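Local structure of novel protein similar to vertebrate potassium voltage-gated channel, subfamily H (Eag-related) family (Danio rerio, 3UKN) at residues 145-150 and 201-206; 114-119 and 173-178; 47-52 and 108-113; 74-79 and 169-174. The protein probably forms the pore of a voltage-gated, delayed-rectifier potassium channel, of which this chain is the C-linker and cyclic nucleotide-binding homology domain. One frame throughout, in Å; residues are numbered along the deposited sequence.

Interaction 1 (145-150 and 201-206)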
loop_
_atom_site.group_PDB
_atom_site.type_symbol
_atom_site.label_atom_id
_atom_site.label_comp_id
_atom_site.label_asym_id
_atom_site.label_seq_id
_atom_site.Cartn_x
_atom_site.Cartn_y
_atom_site.Cartn_z
ATOM N N ILE B 145 10.188 6.391 -17.644
ATOM C CA ILE B 145 9.295 7.509 -17.385
ATOM C C ILE B 145 9.369 7.946 -15.924
ATOM O O ILE B 145 9.232 7.121 -15.015
ATOM C CB ILE B 145 7.842 7.136 -17.695
ATOM C CG1 ILE B 145 7.731 6.584 -19.119
ATOM C CG2 ILE B 145 6.919 8.348 -17.517
ATOM C CD1 ILE B 145 6.438 5.812 -19.361
ATOM N N GLY B 146 9.574 9.245 -15.696
ATOM C CA GLY B 146 9.702 9.739 -14.342
ATOM C C GLY B 146 9.975 11.221 -14.225
ATOM O O GLY B 146 9.406 12.047 -14.943
ATOM N N SER B 147 10.855 11.548 -13.292
ATOM C CA SER B 147 11.213 12.922 -13.017
ATOM C C SER B 147 12.680 12.980 -12.609
ATOM O O SER B 147 13.271 11.966 -12.241
ATOM C CB SER B 147 10.322 13.475 -11.909
ATOM O OG SER B 147 10.819 14.697 -11.412
ATOM N N ASP B 148 13.258 14.173 -12.691
ATOM C CA ASP B 148 14.673 14.390 -12.440
ATOM C C ASP B 148 14.994 14.724 -10.982
ATOM O O ASP B 148 16.157 14.711 -10.602
ATOM C CB ASP B 148 15.188 15.518 -13.343
ATOM C CG ASP B 148 14.532 16.848 -13.039
ATOM O OD1 ASP B 148 13.352 17.026 -13.398
ATOM O OD2 ASP B 148 15.193 17.722 -12.440
ATOM N N SER B 149 13.997 15.028 -10.157
ATOM C CA SER B 149 14.314 15.384 -8.765
ATOM C C SER B 149 13.744 14.413 -7.740
ATOM O O SER B 149 12.920 14.781 -6.907
ATOM C CB SER B 149 13.882 16.816 -8.445
ATOM O OG SER B 149 14.903 17.733 -8.791
ATOM N N LEU B 150 14.220 13.175 -7.791
ATOM C CA LEU B 150 13.579 12.084 -7.086
ATOM C C LEU B 150 13.970 11.948 -5.619
ATOM O O LEU B 150 13.312 11.222 -4.874
ATOM C CB LEU B 150 13.842 10.769 -7.819
ATOM C CG LEU B 150 13.334 10.721 -9.263
ATOM C CD1 LEU B 150 13.654 9.383 -9.908
ATOM C CD2 LEU B 150 11.839 10.979 -9.312
ATOM N N THR B 201 13.558 9.126 -20.570
ATOM C CA THR B 201 12.964 9.392 -21.879
ATOM C C THR B 201 12.007 10.570 -21.771
ATOM O O THR B 201 12.059 11.517 -22.560
ATOM C CB THR B 201 12.198 8.160 -22.383
ATOM O OG1 THR B 201 12.989 6.985 -22.173
ATOM C CG2 THR B 201 11.880 8.294 -23.850
ATOM N N TYR B 202 11.129 10.536 -20.781
ATOM C CA TYR B 202 10.279 11.689 -20.556
ATOM C C TYR B 202 10.237 12.091 -19.089
ATOM O O TYR B 202 10.086 11.249 -18.209
ATOM C CB TYR B 202 8.860 11.486 -21.111
ATOM C CG TYR B 202 8.052 12.776 -21.062
ATOM C CD1 TYR B 202 8.136 13.719 -22.089
ATOM C CD2 TYR B 202 7.232 13.064 -19.969
ATOM C CE1 TYR B 202 7.417 14.900 -22.033
ATOM C CE2 TYR B 202 6.507 14.243 -19.904
ATOM C CZ TYR B 202 6.602 15.159 -20.932
ATOM O OH TYR B 202 5.872 16.331 -20.851
ATOM N N ASN B 203 10.332 13.396 -18.855
ATOM C CA ASN B 203 10.398 13.983 -17.522
ATOM C C ASN B 203 9.088 14.717 -17.194
ATOM O O ASN B 203 8.745 15.717 -17.815
ATOM C CB ASN B 203 11.594 14.948 -17.458
ATOM C CG ASN B 203 11.733 15.635 -16.115
ATOM O OD1 ASN B 203 10.820 15.628 -15.294
ATOM N ND2 ASN B 203 12.887 16.228 -15.886
ATOM N N LEU B 204 8.377 14.224 -16.189
ATOM C CA LEU B 204 7.061 14.735 -15.852
ATOM C C LEU B 204 7.061 15.931 -14.905
ATOM O O LEU B 204 5.997 16.428 -14.540
ATOM C CB LEU B 204 6.222 13.592 -15.274
ATOM C CG LEU B 204 5.910 12.537 -16.346
ATOM C CD1 LEU B 204 5.524 11.213 -15.747
ATOM C CD2 LEU B 204 4.816 13.055 -17.270
ATOM N N ARG B 205 8.245 16.392 -14.510
ATOM C CA ARG B 205 8.355 17.472 -13.538
ATOM C C ARG B 205 7.883 18.799 -14.135
ATOM O O ARG B 205 8.443 19.283 -15.129
ATOM C CB ARG B 205 9.782 17.613 -13.007
ATOM C CG ARG B 205 9.892 18.506 -11.768
ATOM C CD ARG B 205 11.322 18.619 -11.254
ATOM N NE ARG B 205 12.138 19.458 -12.127
ATOM C CZ ARG B 205 12.581 20.664 -11.793
ATOM N NH1 ARG B 205 12.295 21.160 -10.598
ATOM N NH2 ARG B 205 13.312 21.369 -12.646
ATOM N N GLU B 206 6.842 19.363 -13.523
ATOM C CA GLU B 206 6.279 20.648 -13.927
ATOM C C GLU B 206 7.392 21.677 -14.132
ATOM O O GLU B 206 8.058 22.089 -13.181
ATOM C CB GLU B 206 5.278 21.129 -12.867
ATOM C CG GLU B 206 4.420 22.303 -13.282
ATOM C CD GLU B 206 3.491 21.965 -14.422
ATOM O OE1 GLU B 206 2.735 20.981 -14.285
ATOM O OE2 GLU B 206 3.520 22.676 -15.452
#
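Ile-145 and Gly-146 pair in parallel with Tyr-202 and Asn-203, adding the short strand after the last helix to the edge of the beta roll. In KCNH channels this strand acts as an intrinsic ligand, occupying the pocket that holds cyclic nucleotide in related domains. Two nearly straight backbone bonds set the register: Gly-146 N gives to Tyr-202 O at 3.3 Å, and Leu-204 N gives to Gly-146 O at 2.7 Å. Apolar contact is made by Ile-145 CG2 against Leu-204 CD1, 3.6 Å away; Tyr-202 stands on the same face of the sheet as Ile-145, its OH bonded to Asn-159. The charged end centres on Asp-148, whose chi1 of 64° swings the carboxylate across to Asn-203 and Arg-205. Asn-203 ND2 donates a hydrogen bond to Asp-148 OD1 (2.7 Å, 163°), meeting it from above the carboxylate plane, although the oxygen lies close to the amide plane. Arg-205 NE joins the same OD1 in a salt bridge of 3.0 Å, with a weak hydrogen bond. The amide is held at its other end too, because Asn-203 OD1 accepts from Arg-205 N in an Asx turn. Beside this turn, Arg-205 CB rests 3.5 Å from Ser-147 OG.

Interaction 2 (114-119 and 173-178)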
loop_
_atom_site.group_PDB
_atom_site.type_symbol
_atom_site.label_atom_id
_atom_site.label_comp_id
_atom_site.label_asym_id
_atom_site.label_seq_id
_atom_site.Cartn_x
_atom_site.Cartn_y
_atom_site.Cartn_z
ATOM N N ASP B 114 -1.419 15.014 -11.252
ATOM C CA ASP B 114 -1.270 14.073 -10.148
ATOM C C ASP B 114 0.143 14.154 -9.564
ATOM O O ASP B 114 1.068 14.666 -10.210
ATOM C CB ASP B 114 -1.612 12.634 -10.576
ATOM C CG ASP B 114 -3.122 12.380 -10.637
ATOM O OD1 ASP B 114 -3.888 13.205 -10.090
ATOM O OD2 ASP B 114 -3.547 11.354 -11.219
ATOM N N ALA B 115 0.303 13.680 -8.330
ATOM C CA ALA B 115 1.627 13.533 -7.765
ATOM C C ALA B 115 2.241 12.227 -8.273
ATOM O O ALA B 115 1.601 11.176 -8.225
ATOM C CB ALA B 115 1.568 13.544 -6.260
ATOM N N LEU B 116 3.473 12.304 -8.769
ATOM C CA LEU B 116 4.177 11.125 -9.246
ATOM C C LEU B 116 4.417 10.159 -8.085
ATOM O O LEU B 116 4.942 10.553 -7.044
ATOM C CB LEU B 116 5.499 11.532 -9.899
ATOM C CG LEU B 116 6.266 10.414 -10.618
ATOM C CD1 LEU B 116 5.485 9.858 -11.827
ATOM C CD2 LEU B 116 7.654 10.898 -11.021
ATOM N N GLN B 117 4.033 8.899 -8.255
ATOM C CA GLN B 117 4.183 7.929 -7.174
ATOM C C GLN B 117 5.339 6.965 -7.431
ATOM O O GLN B 117 5.770 6.244 -6.542
ATOM C CB GLN B 117 2.891 7.126 -7.007
ATOM C CG GLN B 117 1.656 7.952 -6.669
ATOM C CD GLN B 117 1.668 8.442 -5.244
ATOM O OE1 GLN B 117 2.292 7.832 -4.372
ATOM N NE2 GLN B 117 0.998 9.567 -4.996
ATOM N N ALA B 118 5.833 6.949 -8.658
ATOM C CA ALA B 118 6.831 5.966 -9.060
ATOM C C ALA B 118 7.551 6.417 -10.321
ATOM O O ALA B 118 7.096 7.328 -11.013
ATOM C CB ALA B 118 6.149 4.618 -9.327
ATOM N N ILE B 119 8.668 5.755 -10.625
ATOM C CA ILE B 119 9.219 5.804 -11.975
ATOM C C ILE B 119 8.844 4.500 -12.652
ATOM O O ILE B 119 8.783 3.456 -12.000
ATOM C CB ILE B 119 10.751 5.999 -11.991
ATOM C CG1 ILE B 119 11.455 4.830 -11.335
ATOM C CG2 ILE B 119 11.132 7.258 -11.249
ATOM C CD1 ILE B 119 12.960 5.052 -11.214
ATOM N N ILE B 173 9.233 1.213 -9.747
ATOM C CA ILE B 173 9.667 1.270 -8.366
ATOM C C ILE B 173 9.055 2.550 -7.760
ATOM O O ILE B 173 9.131 3.627 -8.367
ATOM C CB ILE B 173 11.175 1.373 -8.288
ATOM C CG1 ILE B 173 11.822 0.235 -9.072
ATOM C CG2 ILE B 173 11.644 1.376 -6.841
ATOM C CD1 ILE B 173 13.323 0.174 -8.910
ATOM N N SER B 174 8.430 2.425 -6.592
ATOM C CA SER B 174 7.793 3.559 -5.947
ATOM C C SER B 174 8.868 4.522 -5.529
ATOM O O SER B 174 9.987 4.112 -5.193
ATOM C CB SER B 174 7.031 3.111 -4.700
ATOM O OG SER B 174 7.933 2.584 -3.739
ATOM N N LEU B 175 8.535 5.805 -5.520
ATOM C CA LEU B 175 9.487 6.819 -5.058
ATOM C C LEU B 175 9.823 6.582 -3.593
ATOM O O LEU B 175 10.949 6.800 -3.154
ATOM C CB LEU B 175 8.908 8.227 -5.240
ATOM C CG LEU B 175 8.616 8.569 -6.695
ATOM C CD1 LEU B 175 8.408 10.084 -6.857
ATOM C CD2 LEU B 175 9.776 8.041 -7.588
ATOM N N LYS B 176 8.830 6.133 -2.834
ATOM C CA LYS B 176 9.039 5.842 -1.423
ATOM C C LYS B 176 10.106 4.758 -1.266
ATOM O O LYS B 176 11.055 4.928 -0.518
ATOM C CB LYS B 176 7.725 5.388 -0.796
ATOM C CG LYS B 176 7.720 5.258 0.721
ATOM C CD LYS B 176 6.345 4.773 1.182
ATOM C CE LYS B 176 6.407 3.927 2.446
ATOM N NZ LYS B 176 6.759 4.736 3.648
ATOM N N GLY B 177 9.962 3.654 -1.992
ATOM C CA GLY B 177 10.863 2.517 -1.828
ATOM C C GLY B 177 12.241 2.888 -2.341
ATOM O O GLY B 177 13.265 2.623 -1.716
ATOM N N LEU B 178 12.244 3.531 -3.493
ATOM C CA LEU B 178 13.455 4.025 -4.109
ATOM C C LEU B 178 14.189 4.966 -3.188
ATOM O O LEU B 178 15.410 4.889 -3.077
ATOM C CB LEU B 178 13.115 4.739 -5.411
ATOM C CG LEU B 178 14.264 5.435 -6.116
ATOM C CD1 LEU B 178 15.151 4.426 -6.833
ATOM C CD2 LEU B 178 13.659 6.403 -7.111
HETATM O O HOH W 1 5.878 6.413 -3.987
#
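Gln-117 O receives Leu-175 N at 3.0 Å in a nearly straight bond (168°), although the donor stands above the carbonyl plane. The same oxygen accepts a second hydrogen bond, from a water at 2.6 Å; that water in turn accepts from Lys-176 N, tying the turn before one strand to the first residues of a helix. Next along, Ala-118 and Ser-174 form an antiparallel non-hydrogen-bonded pair, and Ile-119 and Ile-173 a hydrogen-bonded one, with Ile-119 N to Ile-173 O at 3.1 Å and Ile-173 N to Ile-119 O at 3.2 Å. On the helix side, Ser-174 OG accepts from Gly-177 N at 2.9 Å. Beyond these bonds Leu-175 and Ile-119 supply much of the packing. Leu-175 CG, placed anti to the carbonyl carbon (chi1 -62°), lies over the Gln-117 peptide, and the two methyls divide the work: CD1 comes within 3.5 Å of Leu-116 O, while CD2 meets Ile-119 CG2 at 4.0 Å. Ile-119 CD1 reaches more loosely to Leu-178. The whole is a strand-to-helix junction with a serine N-cap, in which strand 168-174 of the beta roll runs directly into helix 175-184 of the cyclic nucleotide-binding homology domain.

Interaction 3 (47-52 and 108-113)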
loop_
_atom_site.group_PDB
_atom_site.type_symbol
_atom_site.label_atom_id
_atom_site.label_comp_id
_atom_site.label_asym_id
_atom_site.label_seq_id
_atom_site.Cartn_x
_atom_site.Cartn_y
_atom_site.Cartn_z
ATOM N N SER B 47 -5.943 5.772 -12.749
ATOM C CA SER B 47 -4.604 5.768 -13.349
ATOM C C SER B 47 -3.742 4.730 -12.627
ATOM O O SER B 47 -3.932 4.465 -11.440
ATOM C CB SER B 47 -3.942 7.146 -13.275
ATOM O OG SER B 47 -3.579 7.455 -11.942
ATOM N N VAL B 48 -2.792 4.130 -13.328
ATOM C CA VAL B 48 -1.886 3.229 -12.639
ATOM C C VAL B 48 -1.119 3.970 -11.566
ATOM O O VAL B 48 -0.928 3.447 -10.475
ATOM C CB VAL B 48 -0.900 2.553 -13.578
ATOM C CG1 VAL B 48 0.212 1.875 -12.766
ATOM C CG2 VAL B 48 -1.640 1.556 -14.438
ATOM N N ASN B 49 -0.683 5.185 -11.877
ATOM C CA ASN B 49 0.128 5.967 -10.947
ATOM C C ASN B 49 -0.537 6.079 -9.584
ATOM O O ASN B 49 0.126 5.942 -8.567
ATOM C CB ASN B 49 0.444 7.359 -11.511
ATOM C CG ASN B 49 1.200 8.231 -10.519
ATOM O OD1 ASN B 49 2.355 7.973 -10.200
ATOM N ND2 ASN B 49 0.546 9.271 -10.030
ATOM N N ASN B 50 -1.849 6.305 -9.562
ATOM C CA ASN B 50 -2.561 6.425 -8.298
ATOM C C ASN B 50 -2.965 5.093 -7.668
ATOM O O ASN B 50 -3.403 5.059 -6.512
ATOM C CB ASN B 50 -3.784 7.346 -8.441
ATOM C CG ASN B 50 -3.397 8.815 -8.493
ATOM O OD1 ASN B 50 -2.215 9.153 -8.549
ATOM N ND2 ASN B 50 -4.391 9.692 -8.476
ATOM N N GLY B 51 -2.830 3.998 -8.409
ATOM C CA GLY B 51 -3.222 2.706 -7.881
ATOM C C GLY B 51 -2.097 1.698 -7.693
ATOM O O GLY B 51 -2.347 0.479 -7.621
ATOM N N ILE B 52 -0.860 2.182 -7.599
ATOM C CA ILE B 52 0.289 1.276 -7.524
ATOM C C ILE B 52 0.292 0.375 -6.286
ATOM O O ILE B 52 -0.253 0.716 -5.231
ATOM C CB ILE B 52 1.647 2.019 -7.621
ATOM C CG1 ILE B 52 2.005 2.686 -6.296
ATOM C CG2 ILE B 52 1.644 3.020 -8.764
ATOM C CD1 ILE B 52 3.327 3.446 -6.344
ATOM N N PHE B 108 -4.934 5.252 -18.476
ATOM C CA PHE B 108 -3.988 6.280 -18.018
ATOM C C PHE B 108 -2.929 5.696 -17.088
ATOM O O PHE B 108 -3.261 5.137 -16.036
ATOM C CB PHE B 108 -4.716 7.421 -17.283
ATOM C CG PHE B 108 -5.420 8.383 -18.193
ATOM C CD1 PHE B 108 -4.824 9.594 -18.543
ATOM C CD2 PHE B 108 -6.682 8.084 -18.696
ATOM C CE1 PHE B 108 -5.469 10.483 -19.386
ATOM C CE2 PHE B 108 -7.337 8.975 -19.551
ATOM C CZ PHE B 108 -6.727 10.179 -19.891
ATOM N N LEU B 109 -1.659 5.826 -17.458
ATOM C CA LEU B 109 -0.575 5.465 -16.546
ATOM C C LEU B 109 -0.450 6.571 -15.518
ATOM O O LEU B 109 -0.329 6.312 -14.323
ATOM C CB LEU B 109 0.734 5.299 -17.313
ATOM C CG LEU B 109 1.970 5.072 -16.451
ATOM C CD1 LEU B 109 1.742 3.831 -15.624
ATOM C CD2 LEU B 109 3.199 4.915 -17.324
ATOM N N ILE B 110 -0.538 7.811 -16.006
ATOM C CA ILE B 110 -0.389 9.019 -15.198
ATOM C C ILE B 110 -1.364 10.093 -15.679
ATOM O O ILE B 110 -1.539 10.278 -16.878
ATOM C CB ILE B 110 1.043 9.557 -15.332
ATOM C CG1 ILE B 110 1.960 8.803 -14.373
ATOM C CG2 ILE B 110 1.093 11.059 -15.075
ATOM C CD1 ILE B 110 3.346 8.600 -14.894
ATOM N N ARG B 111 -2.010 10.789 -14.748
ATOM C CA ARG B 111 -2.898 11.892 -15.118
ATOM C C ARG B 111 -2.219 13.203 -14.778
ATOM O O ARG B 111 -1.675 13.371 -13.682
ATOM C CB ARG B 111 -4.236 11.805 -14.389
ATOM C CG ARG B 111 -5.185 10.743 -14.916
ATOM C CD ARG B 111 -6.566 10.827 -14.237
ATOM N NE ARG B 111 -7.400 9.673 -14.573
ATOM C CZ ARG B 111 -8.092 9.543 -15.705
ATOM N NH1 ARG B 111 -8.077 10.502 -16.625
ATOM N NH2 ARG B 111 -8.806 8.452 -15.922
ATOM N N GLN B 112 -2.243 14.128 -15.731
ATOM C CA GLN B 112 -1.592 15.416 -15.555
ATOM C C GLN B 112 -2.046 16.069 -14.246
ATOM O O GLN B 112 -3.237 16.067 -13.917
ATOM C CB GLN B 112 -1.890 16.326 -16.742
ATOM C CG GLN B 112 -1.314 17.716 -16.586
ATOM C CD GLN B 112 -1.487 18.553 -17.824
ATOM O OE1 GLN B 112 -1.800 18.038 -18.894
ATOM N NE2 GLN B 112 -1.290 19.859 -17.686
ATOM N N GLY B 113 -1.088 16.597 -13.492
ATOM C CA GLY B 113 -1.385 17.246 -12.229
ATOM C C GLY B 113 -1.356 16.323 -11.022
ATOM O O GLY B 113 -1.294 16.792 -9.883
#
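Ser-47, Leu-109 and Asn-49 bury the most surface here, and they illustrate how a turn can dock onto a strand through its own backbone N-H groups. Ser-47 lays its CA 3.1 Å from Phe-108 O, close enough for a CA-H...O contact, and the N-H of the following Val-48 bonds to the same oxygen at 2.9 Å. The Ser-47 hydroxyl serves its own turn: OG accepts from Asn-50 N at 3.2 Å, an ST motif. Its CB lies against Phe-108 O, with CG of Arg-111 a little farther off. The extended chain of Arg-111 carries the guanidinium over one face of the Phe-108 ring, NH1 lying 3.3 Å above the ring plane near the centre, while NE and NH2 bond weakly to Thr-45 O and Trp-46 O.

Leu-109 contributes at both ends. Its carbonyl O takes Asn-49 N at 2.7 Å. Its side chain, with CG anti to the backbone N (chi1 174°), curls round to bring CD1 against Val-48 CB at 3.6 Å. Asn-49 adds an apolar touch, CB to Ile-110 CG1 at 3.5 Å, while its amide looks past the strand: OD1 accepts from Gln-117 N and bonds Tyr-120 OH, and ND2 gives to Ala-115 O. Both ends of this buried amide are thus employed.

Leu-109 and Ile-110 together face Val-162 in a classic beta bulge. The contact therefore fastens the link between helices 32-45 and 63-71 to strand 108-110, at the edge of the four-stranded sheet next to strand 161-164; Leu-109 and Ile-110 also pack on Tyr-120 of strand 118-122 in the other sheet.

Interaction 4 (74-79 and 169-174)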
loop_
_atom_site.group_PDB
_atom_site.type_symbol
_atom_site.label_atom_id
_atom_site.label_comp_id
_atom_site.label_asym_id
_atom_site.label_seq_id
_atom_site.Cartn_x
_atom_site.Cartn_y
_atom_site.Cartn_z
ATOM N N ASN B 74 16.565 -10.860 -12.944
ATOM C CA ASN B 74 17.296 -9.992 -13.873
ATOM C C ASN B 74 16.335 -8.930 -14.434
ATOM O O ASN B 74 15.908 -9.001 -15.589
ATOM C CB ASN B 74 17.942 -10.812 -14.998
ATOM N N LYS B 75 15.976 -7.963 -13.593
ATOM C CA LYS B 75 14.969 -6.971 -13.945
ATOM C C LYS B 75 15.442 -5.979 -15.015
ATOM O O LYS B 75 16.415 -5.252 -14.810
ATOM C CB LYS B 75 14.520 -6.223 -12.685
ATOM C CG LYS B 75 13.703 -7.090 -11.705
ATOM C CD LYS B 75 12.375 -7.511 -12.313
ATOM C CE LYS B 75 11.861 -8.799 -11.688
ATOM N NZ LYS B 75 10.517 -9.165 -12.216
ATOM N N GLU B 76 14.724 -5.939 -16.138
ATOM C CA GLU B 76 15.062 -5.072 -17.264
ATOM C C GLU B 76 15.271 -3.617 -16.846
ATOM O O GLU B 76 16.193 -2.952 -17.322
ATOM C CB GLU B 76 13.994 -5.153 -18.356
ATOM C CG GLU B 76 13.967 -6.470 -19.122
ATOM C CD GLU B 76 13.186 -7.576 -18.412
ATOM O OE1 GLU B 76 12.905 -7.447 -17.197
ATOM O OE2 GLU B 76 12.851 -8.583 -19.080
ATOM N N LEU B 77 14.423 -3.131 -15.947
ATOM C CA LEU B 77 14.558 -1.774 -15.453
ATOM C C LEU B 77 15.993 -1.534 -15.010
ATOM O O LEU B 77 16.618 -0.572 -15.435
ATOM C CB LEU B 77 13.566 -1.504 -14.316
ATOM C CG LEU B 77 13.389 -0.083 -13.768
ATOM C CD1 LEU B 77 11.938 0.174 -13.358
ATOM C CD2 LEU B 77 14.307 0.130 -12.582
ATOM N N LEU B 78 16.530 -2.429 -14.194
ATOM C CA LEU B 78 17.840 -2.219 -13.596
ATOM C C LEU B 78 19.000 -2.451 -14.552
ATOM O O LEU B 78 20.155 -2.342 -14.147
ATOM C CB LEU B 78 18.033 -3.127 -12.377
ATOM C CG LEU B 78 17.191 -2.791 -11.156
ATOM C CD1 LEU B 78 17.507 -3.769 -10.042
ATOM C CD2 LEU B 78 17.416 -1.331 -10.735
ATOM N N GLN B 79 18.715 -2.798 -15.801
ATOM C CA GLN B 79 19.806 -2.970 -16.759
ATOM C C GLN B 79 20.288 -1.639 -17.333
ATOM O O GLN B 79 21.343 -1.583 -17.951
ATOM C CB GLN B 79 19.420 -3.948 -17.870
ATOM C CG GLN B 79 19.310 -5.385 -17.386
ATOM C CD GLN B 79 18.472 -6.245 -18.305
ATOM O OE1 GLN B 79 18.427 -6.023 -19.516
ATOM N NE2 GLN B 79 17.790 -7.229 -17.730
ATOM N N ASP B 169 3.315 -3.650 -21.046
ATOM C CA ASP B 169 3.880 -4.337 -19.901
ATOM C C ASP B 169 4.899 -3.418 -19.227
ATOM O O ASP B 169 5.953 -3.115 -19.792
ATOM C CB ASP B 169 4.536 -5.637 -20.344
ATOM C CG ASP B 169 4.915 -6.521 -19.185
ATOM O OD1 ASP B 169 5.214 -5.986 -18.095
ATOM O OD2 ASP B 169 4.920 -7.755 -19.366
ATOM N N LEU B 170 4.576 -2.977 -18.018
ATOM C CA LEU B 170 5.370 -1.987 -17.320
ATOM C C LEU B 170 6.046 -2.543 -16.074
ATOM O O LEU B 170 5.511 -3.424 -15.412
ATOM C CB LEU B 170 4.467 -0.828 -16.915
ATOM C CG LEU B 170 3.734 -0.143 -18.065
ATOM C CD1 LEU B 170 2.626 0.756 -17.517
ATOM C CD2 LEU B 170 4.716 0.664 -18.879
ATOM N N GLN B 171 7.231 -2.027 -15.772
ATOM C CA GLN B 171 7.873 -2.250 -14.485
ATOM C C GLN B 171 7.993 -0.911 -13.798
ATOM O O GLN B 171 7.949 0.130 -14.451
ATOM C CB GLN B 171 9.273 -2.839 -14.649
ATOM C CG GLN B 171 9.285 -4.235 -15.179
ATOM C CD GLN B 171 10.673 -4.825 -15.247
ATOM O OE1 GLN B 171 11.664 -4.185 -14.876
ATOM N NE2 GLN B 171 10.755 -6.056 -15.726
ATOM N N TYR B 172 8.187 -0.929 -12.485
ATOM C CA TYR B 172 8.268 0.323 -11.750
ATOM C C TYR B 172 8.777 0.117 -10.337
ATOM O O TYR B 172 8.744 -0.996 -9.801
ATOM C CB TYR B 172 6.895 1.028 -11.739
ATOM C CG TYR B 172 5.812 0.318 -10.941
ATOM C CD1 TYR B 172 5.623 0.591 -9.579
ATOM C CD2 TYR B 172 4.961 -0.614 -11.549
ATOM C CE1 TYR B 172 4.602 -0.059 -8.835
ATOM C CE2 TYR B 172 3.941 -1.267 -10.808
ATOM C CZ TYR B 172 3.778 -0.988 -9.461
ATOM O OH TYR B 172 2.777 -1.632 -8.755
ATOM N N ILE B 173 9.233 1.213 -9.747
ATOM C CA ILE B 173 9.667 1.270 -8.366
ATOM C C ILE B 173 9.055 2.550 -7.760
ATOM O O ILE B 173 9.131 3.627 -8.367
ATOM C CB ILE B 173 11.175 1.373 -8.288
ATOM C CG1 ILE B 173 11.822 0.235 -9.072
ATOM C CG2 ILE B 173 11.644 1.376 -6.841
ATOM C CD1 ILE B 173 13.323 0.174 -8.910
ATOM N N SER B 174 8.430 2.425 -6.592
ATOM C CA SER B 174 7.793 3.559 -5.947
ATOM C C SER B 174 8.868 4.522 -5.529
ATOM O O SER B 174 9.987 4.112 -5.193
ATOM C CB SER B 174 7.031 3.111 -4.700
ATOM O OG SER B 174 7.933 2.584 -3.739
#
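Gln-171 sends its side chain from strand 168-174, in the five-stranded sheet of the beta roll, into the loop between helix 63-71 and helix 88-96, and its course shows how one amide can read a backbone and a side chain together. The CB points at the turn, and CG lies anti to the carbonyl carbon (chi1 -68°). From there the chain runs out extended (chi2 -176°), carrying the amide to two partners. The oxygen, OE1, accepts from Leu-77 N at 3.1 Å, with the donor tilted from the carbonyl plane, and also lies 3.3 Å from Leu-77 CB. The nitrogen, NE2, gives to Glu-76 OE1 at 3.0 Å, approaching from above the carboxylate plane; the carboxylate and amide planes stand 73° apart. Lys-75 CD passes 4.0 Å from NE2 on its way to the second subunit, where Lys-75 NZ hydrogen-bonds to His-28. Next to the amide, Leu-77 reaches along the strand: its CD1 lies 4.0 Å from Tyr-172 N, and its CD2 touches Ile-173 CD1 at 3.8 Å. An apolar patch thus sits beside the polar one.

With an acceptor facing a backbone N-H and a donor facing a carboxylate, the amide has one clear orientation. Its two bonds restrain rotation about the last torsion and give both ends of the buried amide a partner, and the negative charge of Glu-76 would probably strengthen the NE2 bond.

How the interactions relate
Interactions 2, 3 and 4 are buried; 2 and 3 touch through Asn-49, so the turn at 47-52 is tied at once to the bulged strand and to the segment leading into strand 118-122. Interactions 2 and 4 share Ile-173 and Ser-174 of strand 168-174, but engage it differently: a neighbouring strand pairs with its backbone in one, a turn meets its side chains in the other. Interaction 1, across the same five-stranded sheet, is partly buried; its Leu-204 and Ile-145 pack against Ile-110 and Leu-109 of interaction 3, while its salt bridge lies toward the periphery. Backbone bonds dominate interactions 2 and 3, whereas side-chain polar groups carry much of interactions 1 and 4.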